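Local atomic coordinates of diheme cytochrome c (Shewanella baltica, PDB entry 3U99), a protein that binds two covalently attached c-type hemes, each with its iron held by two histidines, and probably carries electrons between redox partners. Residues 55-58 with 59-63; 102-106 with 107-111; 125-129 with 130-134. All coordinates share one frame; numbering follows the deposited sequence.

Interaction 1. Residues 55-58 with 59-63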
loop_
_atom_site.group_PDB
_atom_site.type_symbol
_atom_site.label_atom_id
_atom_site.label_comp_id
_atom_site.label_asym_id
_atom_site.label_seq_id
_atom_site.Cartn_x
_atom_site.Cartn_y
_atom_site.Cartn_z
ATOM N N PRO A 55 9.334 -20.176 0.777
ATOM C CA PRO A 55 10.508 -19.398 1.199
ATOM C C PRO A 55 11.252 -18.730 0.051
ATOM O O PRO A 55 11.683 -17.595 0.247
ATOM C CB PRO A 55 11.400 -20.408 1.906
ATOM C CG PRO A 55 10.690 -21.690 1.793
ATOM C CD PRO A 55 9.346 -21.588 1.169
ATOM N N GLN A 56 11.457 -19.359 -1.105
ATOM C CA GLN A 56 12.244 -18.717 -2.156
ATOM C C GLN A 56 11.468 -17.545 -2.781
ATOM O O GLN A 56 12.094 -16.564 -3.158
ATOM C CB GLN A 56 12.736 -19.760 -3.177
ATOM C CG GLN A 56 13.653 -20.789 -2.496
ATOM C CD GLN A 56 14.206 -21.845 -3.387
ATOM O OE1 GLN A 56 13.829 -21.728 -4.600
ATOM N NE2 GLN A 56 15.056 -22.724 -2.837
ATOM N N VAL A 57 10.152 -17.643 -2.869
ATOM C CA VAL A 57 9.339 -16.520 -3.302
ATOM C C VAL A 57 9.423 -15.374 -2.279
ATOM O O VAL A 57 9.635 -14.223 -2.645
ATOM C CB VAL A 57 7.877 -16.967 -3.475
ATOM C CG1 VAL A 57 6.983 -15.761 -3.792
ATOM C CG2 VAL A 57 7.696 -17.998 -4.597
ATOM N N THR A 58 9.327 -15.710 -0.982
ATOM C CA THR A 58 9.482 -14.723 0.072
ATOM C C THR A 58 10.790 -13.955 -0.091
ATOM O O THR A 58 10.878 -12.739 0.026
ATOM C CB THR A 58 9.410 -15.397 1.436
ATOM O OG1 THR A 58 8.135 -16.083 1.539
ATOM C CG2 THR A 58 9.363 -14.419 2.595
ATOM N N ALA A 59 11.846 -14.700 -0.344
ATOM C CA ALA A 59 13.157 -14.099 -0.404
ATOM C C ALA A 59 13.239 -13.160 -1.592
ATOM O O ALA A 59 13.824 -12.075 -1.484
ATOM C CB ALA A 59 14.240 -15.161 -0.525
ATOM N N ARG A 60 12.687 -13.527 -2.753
ATOM C CA ARG A 60 12.746 -12.635 -3.914
ATOM C C ARG A 60 11.887 -11.405 -3.658
ATOM O O ARG A 60 12.228 -10.303 -4.109
ATOM C CB ARG A 60 12.297 -13.341 -5.172
ATOM C CG ARG A 60 13.313 -14.319 -5.703
ATOM C CD ARG A 60 12.962 -14.725 -7.136
ATOM N NE ARG A 60 11.685 -15.447 -7.194
ATOM C CZ ARG A 60 11.494 -16.742 -7.052
ATOM N NH1 ARG A 60 12.516 -17.555 -6.863
ATOM N NH2 ARG A 60 10.259 -17.223 -7.141
ATOM N N ILE A 61 10.770 -11.524 -2.969
ATOM C CA ILE A 61 9.925 -10.373 -2.631
ATOM C C ILE A 61 10.650 -9.407 -1.713
ATOM O O ILE A 61 10.679 -8.202 -1.940
ATOM C CB ILE A 61 8.599 -10.866 -2.024
ATOM C CG1 ILE A 61 7.749 -11.619 -3.026
ATOM C CG2 ILE A 61 7.842 -9.676 -1.423
ATOM C CD1 ILE A 61 7.237 -10.839 -4.109
ATOM N N GLU A 62 11.255 -9.947 -0.649
ATOM C CA GLU A 62 11.992 -9.134 0.294
ATOM C C GLU A 62 13.123 -8.411 -0.410
ATOM O O GLU A 62 13.362 -7.224 -0.202
ATOM C CB GLU A 62 12.521 -9.997 1.429
ATOM C CG GLU A 62 13.252 -9.159 2.477
ATOM C CD GLU A 62 13.544 -9.937 3.740
ATOM O OE1 GLU A 62 12.629 -10.484 4.414
ATOM O OE2 GLU A 62 14.786 -9.930 4.069
ATOM N N GLU A 63 13.854 -9.152 -1.256
ATOM C CA GLU A 63 14.976 -8.548 -1.935
ATOM C C GLU A 63 14.513 -7.423 -2.886
ATOM O O GLU A 63 15.156 -6.361 -2.946
ATOM C CB GLU A 63 15.725 -9.643 -2.688
ATOM C CG GLU A 63 16.526 -10.587 -1.810
ATOM C CD GLU A 63 17.839 -9.913 -1.434
ATOM O OE1 GLU A 63 17.904 -8.667 -1.416
ATOM O OE2 GLU A 63 18.833 -10.645 -1.201
HETATM O O HOH W 1 13.469 -20.347 -6.592
#

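Interaction 2. Residues 102-106 with 107-111. With HEC (heme c), chain B.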
loop_
_atom_site.group_PDB
_atom_site.type_symbol
_atom_site.label_atom_id
_atom_site.label_comp_id
_atom_site.label_asym_id
_atom_site.label_seq_id
_atom_site.Cartn_x
_atom_site.Cartn_y
_atom_site.Cartn_z
ATOM N N ASP A 102 -4.464 14.533 6.491
ATOM C CA ASP A 102 -5.093 15.020 7.710
ATOM C C ASP A 102 -6.204 16.044 7.492
ATOM O O ASP A 102 -6.788 16.418 8.525
ATOM C CB ASP A 102 -3.985 15.492 8.669
ATOM C CG ASP A 102 -3.270 16.753 8.286
ATOM O OD1 ASP A 102 -3.579 17.449 7.267
ATOM O OD2 ASP A 102 -2.360 17.141 9.095
ATOM N N GLU A 103 -6.503 16.503 6.304
ATOM C CA GLU A 103 -7.659 17.376 6.082
ATOM C C GLU A 103 -8.852 16.585 5.566
ATOM O O GLU A 103 -9.922 17.159 5.302
ATOM C CB GLU A 103 -7.247 18.487 5.122
ATOM C CG GLU A 103 -6.168 19.436 5.636
ATOM C CD GLU A 103 -6.615 20.286 6.787
ATOM O OE1 GLU A 103 -7.821 20.403 7.188
ATOM O OE2 GLU A 103 -5.701 20.931 7.375
ATOM N N ILE A 104 -8.733 15.270 5.399
ATOM C CA ILE A 104 -9.819 14.481 4.804
ATOM C C ILE A 104 -10.700 13.976 5.940
ATOM O O ILE A 104 -10.211 13.255 6.817
ATOM C CB ILE A 104 -9.255 13.317 3.994
ATOM C CG1 ILE A 104 -8.249 13.781 2.939
ATOM C CG2 ILE A 104 -10.416 12.505 3.423
ATOM C CD1 ILE A 104 -7.510 12.599 2.328
ATOM N N PRO A 105 -11.958 14.356 5.970
ATOM C CA PRO A 105 -12.804 13.968 7.108
ATOM C C PRO A 105 -13.311 12.531 7.106
ATOM O O PRO A 105 -13.368 11.860 6.106
ATOM C CB PRO A 105 -13.991 14.891 6.918
ATOM C CG PRO A 105 -14.085 15.157 5.466
ATOM C CD PRO A 105 -12.655 15.169 4.978
ATOM N N ARG A 106 -13.699 12.113 8.297
ATOM C CA ARG A 106 -14.056 10.714 8.475
ATOM C C ARG A 106 -15.284 10.356 7.651
ATOM O O ARG A 106 -15.475 9.205 7.264
ATOM C CB ARG A 106 -14.335 10.430 9.968
ATOM C CG ARG A 106 -13.224 10.637 10.863
ATOM C CD ARG A 106 -13.705 10.272 12.281
ATOM N NE ARG A 106 -14.086 8.873 12.421
ATOM C CZ ARG A 106 -14.831 7.823 12.671
ATOM N NH1 ARG A 106 -16.137 7.974 12.933
ATOM N NH2 ARG A 106 -14.312 6.583 12.671
ATOM N N ARG A 107 -16.206 11.167 7.334
ATOM C CA ARG A 107 -17.363 10.914 6.486
ATOM C C ARG A 107 -16.969 10.380 5.112
ATOM O O ARG A 107 -17.734 9.761 4.462
ATOM C CB ARG A 107 -18.259 12.202 6.345
ATOM C CG ARG A 107 -17.847 13.246 5.322
ATOM C CD ARG A 107 -19.044 14.219 5.034
ATOM N NE ARG A 107 -19.412 14.901 6.266
ATOM C CZ ARG A 107 -20.479 14.658 7.031
ATOM N NH1 ARG A 107 -20.590 15.363 8.151
ATOM N NH2 ARG A 107 -21.440 13.813 6.687
ATOM N N MET A 108 -15.741 10.793 4.710
ATOM C CA MET A 108 -15.316 10.353 3.376
ATOM C C MET A 108 -14.501 9.066 3.414
ATOM O O MET A 108 -14.186 8.535 2.346
ATOM C CB MET A 108 -14.441 11.427 2.724
ATOM C CG MET A 108 -15.212 12.696 2.424
ATOM S SD MET A 108 -14.200 13.949 1.655
ATOM C CE MET A 108 -15.185 15.399 2.013
ATOM N N VAL A 109 -14.150 8.544 4.487
ATOM C CA VAL A 109 -13.231 7.434 4.747
ATOM C C VAL A 109 -13.908 6.426 5.676
ATOM O O VAL A 109 -14.600 5.525 5.179
ATOM C CB VAL A 109 -11.875 7.960 5.253
ATOM C CG1 VAL A 109 -10.868 6.816 5.359
ATOM C CG2 VAL A 109 -11.366 9.080 4.311
ATOM N N GLN A 110 -13.649 6.505 6.978
ATOM C CA GLN A 110 -14.137 5.484 7.878
ATOM C C GLN A 110 -15.642 5.348 7.850
ATOM O O GLN A 110 -16.180 4.261 8.032
ATOM C CB GLN A 110 -13.650 5.826 9.294
ATOM C CG GLN A 110 -12.125 5.737 9.367
ATOM C CD GLN A 110 -11.356 7.008 9.074
ATOM O OE1 GLN A 110 -11.750 8.045 8.612
ATOM N NE2 GLN A 110 -10.031 6.974 9.378
ATOM N N ASP A 111 -16.342 6.444 7.607
ATOM C CA ASP A 111 -17.811 6.393 7.554
ATOM C C ASP A 111 -18.404 6.263 6.150
ATOM O O ASP A 111 -19.586 6.382 5.948
ATOM C CB ASP A 111 -18.419 7.620 8.283
ATOM C CG ASP A 111 -18.049 7.660 9.772
ATOM O OD1 ASP A 111 -17.756 6.602 10.390
ATOM O OD2 ASP A 111 -18.038 8.777 10.297
HETATM FE FE HEC B . -3.956 9.656 -0.630
HETATM C CHA HEC B . -3.047 12.859 -1.280
HETATM C CHB HEC B . -0.746 8.660 -0.947
HETATM C CHC HEC B . -4.895 6.478 0.326
HETATM C CHD HEC B . -7.199 10.617 -0.641
HETATM N NA HEC B . -2.236 10.558 -1.095
HETATM C C1A HEC B . -2.024 11.883 -1.324
HETATM C C2A HEC B . -0.653 12.157 -1.653
HETATM C C3A HEC B . -0.010 10.979 -1.561
HETATM C C4A HEC B . -0.997 9.968 -1.193
HETATM C CMA HEC B . 1.464 10.675 -1.823
HETATM C CAA HEC B . -0.087 13.487 -2.068
HETATM C CBA HEC B . -0.530 13.768 -3.494
HETATM C CGA HEC B . -0.106 15.100 -4.084
HETATM O O1A HEC B . 0.868 15.678 -3.501
HETATM O O2A HEC B . -0.501 15.553 -5.160
HETATM N NB HEC B . -2.967 7.912 -0.364
HETATM C C1B HEC B . -1.600 7.695 -0.525
HETATM C C2B HEC B . -1.343 6.338 -0.244
HETATM C C3B HEC B . -2.488 5.767 0.143
HETATM C C4B HEC B . -3.528 6.730 0.040
HETATM C CMB HEC B . 0.077 5.750 -0.392
HETATM C CAB HEC B . -2.801 4.299 0.494
HETATM C CBB HEC B . -1.809 3.719 1.598
HETATM N NC HEC B . -5.701 8.730 -0.208
HETATM C C1C HEC B . -5.871 7.453 0.137
HETATM C C2C HEC B . -7.237 7.090 0.235
HETATM C C3C HEC B . -7.892 8.275 -0.080
HETATM C C4C HEC B . -6.944 9.267 -0.367
HETATM C CMC HEC B . -7.807 5.725 0.490
HETATM C CAC HEC B . -9.385 8.469 -0.235
HETATM C CBC HEC B . -10.207 8.281 1.041
HETATM N ND HEC B . -4.932 11.400 -0.871
HETATM C C1D HEC B . -6.280 11.556 -0.837
HETATM C C2D HEC B . -6.601 12.948 -0.994
HETATM C C3D HEC B . -5.437 13.636 -1.084
HETATM C C4D HEC B . -4.382 12.599 -1.050
HETATM C CMD HEC B . -8.001 13.512 -0.990
HETATM C CAD HEC B . -5.292 15.134 -1.254
HETATM C CBD HEC B . -5.433 15.764 0.172
HETATM C CGD HEC B . -5.662 17.272 0.168
HETATM O O1D HEC B . -4.719 17.713 -0.732
HETATM O O2D HEC B . -5.871 17.771 1.377
HETATM O O HOH W 2 -10.489 10.735 8.395
#

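Interaction 3. Residues 125-129 with 130-134. With HEC (heme c), chain B.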
loop_
_atom_site.group_PDB
_atom_site.type_symbol
_atom_site.label_atom_id
_atom_site.label_comp_id
_atom_site.label_asym_id
_atom_site.label_seq_id
_atom_site.Cartn_x
_atom_site.Cartn_y
_atom_site.Cartn_z
ATOM N N HIS A 125 -7.079 6.871 -5.448
ATOM C CA HIS A 125 -5.975 7.120 -6.358
ATOM C C HIS A 125 -6.007 5.993 -7.349
ATOM O O HIS A 125 -5.420 4.918 -7.131
ATOM C CB HIS A 125 -4.661 7.155 -5.614
ATOM C CG HIS A 125 -4.475 8.131 -4.511
ATOM N ND1 HIS A 125 -4.111 9.439 -4.758
ATOM C CD2 HIS A 125 -4.508 8.001 -3.172
ATOM C CE1 HIS A 125 -3.954 10.036 -3.591
ATOM N NE2 HIS A 125 -4.178 9.206 -2.587
ATOM N N ASN A 126 -6.766 6.181 -8.428
ATOM C CA ASN A 126 -7.038 5.026 -9.310
ATOM C C ASN A 126 -5.753 4.327 -9.838
ATOM O O ASN A 126 -5.776 3.144 -10.047
ATOM C CB ASN A 126 -8.171 5.372 -10.257
ATOM C CG ASN A 126 -9.440 5.590 -9.605
ATOM O OD1 ASN A 126 -10.127 6.530 -10.000
ATOM N ND2 ASN A 126 -9.906 4.715 -8.628
ATOM N N LEU A 127 -4.687 5.095 -10.024
ATOM C CA LEU A 127 -3.423 4.589 -10.551
ATOM C C LEU A 127 -2.342 4.464 -9.520
ATOM O O LEU A 127 -1.131 4.511 -9.808
ATOM C CB LEU A 127 -3.025 5.470 -11.736
ATOM C CG LEU A 127 -3.990 5.405 -12.956
ATOM C CD1 LEU A 127 -3.420 6.234 -14.096
ATOM C CD2 LEU A 127 -4.330 3.995 -13.365
ATOM N N ALA A 128 -2.757 4.238 -8.274
ATOM C CA ALA A 128 -1.829 4.026 -7.162
ATOM C C ALA A 128 -0.808 2.920 -7.462
ATOM O O ALA A 128 0.335 3.031 -7.030
ATOM C CB ALA A 128 -2.563 3.733 -5.863
ATOM N N GLU A 129 -1.219 1.860 -8.131
ATOM C CA GLU A 129 -0.299 0.769 -8.366
ATOM C C GLU A 129 0.824 1.189 -9.313
ATOM O O GLU A 129 1.861 0.519 -9.268
ATOM C CB GLU A 129 -0.997 -0.435 -8.987
ATOM C CG GLU A 129 -1.641 -1.350 -7.994
ATOM C CD GLU A 129 -1.942 -2.743 -8.489
ATOM O OE1 GLU A 129 -2.110 -2.965 -9.699
ATOM O OE2 GLU A 129 -2.070 -3.677 -7.694
ATOM N N LYS A 130 0.659 2.190 -10.122
ATOM C CA LYS A 130 1.649 2.791 -11.022
ATOM C C LYS A 130 2.381 3.932 -10.322
ATOM O O LYS A 130 3.157 4.668 -10.950
ATOM C CB LYS A 130 0.980 3.412 -12.285
ATOM C CG LYS A 130 1.663 3.586 -13.581
ATOM C CD LYS A 130 0.895 4.244 -14.723
ATOM C CE LYS A 130 -0.414 3.590 -15.059
ATOM N NZ LYS A 130 -0.564 3.208 -16.474
ATOM N N GLY A 131 2.134 4.079 -8.991
ATOM C CA GLY A 131 2.806 5.138 -8.284
ATOM C C GLY A 131 2.237 6.511 -8.476
ATOM O O GLY A 131 2.905 7.481 -8.092
ATOM N N ILE A 132 1.015 6.651 -9.005
ATOM C CA ILE A 132 0.459 7.969 -9.222
ATOM C C ILE A 132 -0.545 8.278 -8.106
ATOM O O ILE A 132 -1.611 7.666 -8.005
ATOM C CB ILE A 132 -0.203 8.027 -10.606
ATOM C CG1 ILE A 132 0.812 7.842 -11.721
ATOM C CG2 ILE A 132 -0.899 9.351 -10.796
ATOM C CD1 ILE A 132 0.212 7.698 -13.121
ATOM N N PHE A 133 -0.136 9.227 -7.267
ATOM C CA PHE A 133 -0.977 9.665 -6.148
ATOM C C PHE A 133 -1.363 11.118 -6.230
ATOM O O PHE A 133 -1.942 11.648 -5.276
ATOM C CB PHE A 133 -0.235 9.396 -4.805
ATOM C CG PHE A 133 0.053 7.933 -4.556
ATOM C CD1 PHE A 133 -0.921 7.115 -4.013
ATOM C CD2 PHE A 133 1.249 7.339 -4.867
ATOM C CE1 PHE A 133 -0.680 5.764 -3.792
ATOM C CE2 PHE A 133 1.473 5.998 -4.656
ATOM C CZ PHE A 133 0.524 5.177 -4.119
ATOM N N ASP A 134 -1.125 11.772 -7.306
ATOM C CA ASP A 134 -1.323 13.207 -7.422
ATOM C C ASP A 134 -2.720 13.660 -7.005
ATOM O O ASP A 134 -3.734 13.123 -7.421
ATOM C CB ASP A 134 -1.063 13.630 -8.854
ATOM C CG ASP A 134 0.395 13.350 -9.282
ATOM O OD1 ASP A 134 1.181 14.291 -9.556
ATOM O OD2 ASP A 134 0.739 12.151 -9.416
HETATM FE FE HEC B . -3.956 9.656 -0.630
HETATM C CHA HEC B . -3.047 12.859 -1.280
HETATM C CHB HEC B . -0.746 8.660 -0.947
HETATM C CHC HEC B . -4.895 6.478 0.326
HETATM C CHD HEC B . -7.199 10.617 -0.641
HETATM N NA HEC B . -2.236 10.558 -1.095
HETATM C C1A HEC B . -2.024 11.883 -1.324
HETATM C C2A HEC B . -0.653 12.157 -1.653
HETATM C C3A HEC B . -0.010 10.979 -1.561
HETATM C C4A HEC B . -0.997 9.968 -1.193
HETATM C CMA HEC B . 1.464 10.675 -1.823
HETATM C CAA HEC B . -0.087 13.487 -2.068
HETATM C CBA HEC B . -0.530 13.768 -3.494
HETATM C CGA HEC B . -0.106 15.100 -4.084
HETATM O O1A HEC B . 0.868 15.678 -3.501
HETATM O O2A HEC B . -0.501 15.553 -5.160
HETATM N NB HEC B . -2.967 7.912 -0.364
HETATM C C1B HEC B . -1.600 7.695 -0.525
HETATM C C2B HEC B . -1.343 6.338 -0.244
HETATM C C3B HEC B . -2.488 5.767 0.143
HETATM C C4B HEC B . -3.528 6.730 0.040
HETATM C CMB HEC B . 0.077 5.750 -0.392
HETATM C CAB HEC B . -2.801 4.299 0.494
HETATM C CBB HEC B . -1.809 3.719 1.598
HETATM N NC HEC B . -5.701 8.730 -0.208
HETATM C C1C HEC B . -5.871 7.453 0.137
HETATM C C2C HEC B . -7.237 7.090 0.235
HETATM C C3C HEC B . -7.892 8.275 -0.080
HETATM C C4C HEC B . -6.944 9.267 -0.367
HETATM C CMC HEC B . -7.807 5.725 0.490
HETATM C CAC HEC B . -9.385 8.469 -0.235
HETATM C CBC HEC B . -10.207 8.281 1.041
HETATM N ND HEC B . -4.932 11.400 -0.871
HETATM C C1D HEC B . -6.280 11.556 -0.837
HETATM C C2D HEC B . -6.601 12.948 -0.994
HETATM C C3D HEC B . -5.437 13.636 -1.084
HETATM C C4D HEC B . -4.382 12.599 -1.050
HETATM C CMD HEC B . -8.001 13.512 -0.990
HETATM C CAD HEC B . -5.292 15.134 -1.254
HETATM C CBD HEC B . -5.433 15.764 0.172
HETATM C CGD HEC B . -5.662 17.272 0.168
HETATM O O1D HEC B . -4.719 17.713 -0.732
HETATM O O2D HEC B . -5.871 17.771 1.377
HETATM O O HOH W 3 -4.297 10.245 -7.459
HETATM O O HOH W 4 -4.062 7.834 -9.182
#

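Interaction 1. Residues 55-58 with 59-63
Val-57 and Ile-61 sit one turn apart in the alpha-helix 55-67, and so do Gln-56 and Arg-60. Residues 55-58 and 59-63 form the first turns of this helix. Four successive i to i+4 backbone hydrogen bonds build it, from Ala-59 N to Pro-55 O through to Glu-62 N to Thr-58 O. The last is the straightest, with an N-H...O angle of 170°.

The side chain of Arg-60 runs back toward the start of the helix. Its CG is anti to the carbonyl carbon, and a bend at CG-CD (chi3 -64°) folds the guanidinium over the preceding turn. One face of the group then lies over Gln-56 O and Val-57 CA, both offset toward its rim. NH2 comes to 3.7 Å from Val-57 CG2, the branch beside the backbone N. NH2 also makes a salt bridge to Glu-14 of helix 13-19, so the arginine ties the two helices together.

On the inner side, Val-57 CG1 and Ile-61 CG1 meet at 4.3 Å. Val-57 packs on Glu-14 and Glu-18, while Ile-61 packs on Tyr-15 and Cys-19. Ile-61 thus lies beside the heme attached to Cys-19, and touches it. Ile-61 CG1 also lies 3.2 Å from Val-57 O.

Thr-58 turns OG1 back to Asp-54 O, a hydrogen bond to the residue just ahead of the helix. Glu-62 extends, with CG anti to the backbone N (chi1 -177°), and bonds through OE1 to Thr-40 OG1.

A water joins the ends of Gln-56 and Arg-60. It donates to Gln-56 OE1 at an unusually short 2.5 Å. The same water lies in the guanidinium plane, at the edge, and accepts from Arg-60 NH1 at 3.0 Å.

Interaction 2. Residues 102-106 with 107-111
Pro-105 and Met-108 meet in a local turn contact, in the loop between helix 95-101 and strand 139-140. The chain makes a short 3-10 turn here. Met-108 N donates to Pro-105 O at 3.0 Å. Arg-106 O accepts two bonds from opposite faces of its carbonyl plane. One comes from Val-109 N at 3.1 Å and the other from Asp-111 N at 2.9 Å.

Met-108 is extended beyond CG (chi2 -180°). This carries its thioether slantwise past CG and CD of Pro-105, where CE lies 3.6 Å from Pro-105 CG. The same side chain touches Phe-143 and Trp-146.

Ile-104 and Val-109 cross at about a right angle, with their CG2 methyls 3.7 Å apart. Ile-104 CD1 reaches the heme at C2D, 3.5 Å away. Val-109 CG2 packs on heme CBC, and both side chains also touch Phe-118.

The outer side is polar. Arg-106 is modelled in two conformers. In the one given, its guanidinium comes near the Asp-111 carboxylate with no N-H aimed at OD1, and this charge contact is doubtful. A water lies 3.0 Å from both Ile-104 O and Gln-110 OE1 and can donate to either.

The arrangement is a short 3-10 turn flanked by two apolar residues, Ile-104 and Val-109, that line a c-type heme pocket.

Interaction 3. Residues 125-129 with 130-134
His-125 binds the heme iron through NE2 at 2.0 Å, and Phe-133 packs against its ring. His-101 is the other axial ligand. The aromatic pair is T-shaped: the edge of Phe-133 meets the face of His-125, with planes at 74°. Phe-133 CD1 is 3.7 Å from His-125 CG. Phe-133 CB lies over the same imidazole as a CH-pi contact. Phe-133 also touches the heme itself, with CD1 3.4 Å from CHB.

A water in the plane of the imidazole accepts from His-125 ND1 at 2.8 Å and donates to Asp-134 O. This bond should help fix the rotation of the ring, and it may strengthen the histidine as a donor to iron.

Ala-128 CB packs on Phe-133 CE1 at 3.5 Å. The backbone behind these groups starts with a type I beta turn from His-125 to Ala-128. A Schellman motif then closes the short 3-10 segment. Its bonds are Ile-132 N to Leu-127 O and Gly-131 N to Ala-128 O, and Gly-131 has the positive phi, 78°. Leu-127 O also accepts from Lys-130 N, on the opposite face of its plane from Ile-132 N. Leu-127 and Ile-132 lie side by side, CB to CB at 4.0 Å. A second water joins Leu-127 N to Ile-132 O.

The segment forms part of the proximal side of a bis-histidine site. His-125 ends the CXXCH motif begun by Cys-121 and Cys-124, typical of c-type hemes.

Interactions 2 and 3 serve the same heme, the one whose iron is bound by His-101 and His-125. Interaction 3 supplies an axial ligand, while interaction 2 packs apolar side chains against the porphyrin. Their centres are 19 Å apart and their nearest atoms about 7 Å, so the heme links them without direct touch. Interaction 1 belongs to the other heme, attached through Cys-19 and Cys-22; the side chain of Ile-61 is about 4 Å from that of Cys-19. Its centre lies 36 Å from that of interaction 2, on the opposite side of the chain's centre, and 25 Å from that of interaction 3.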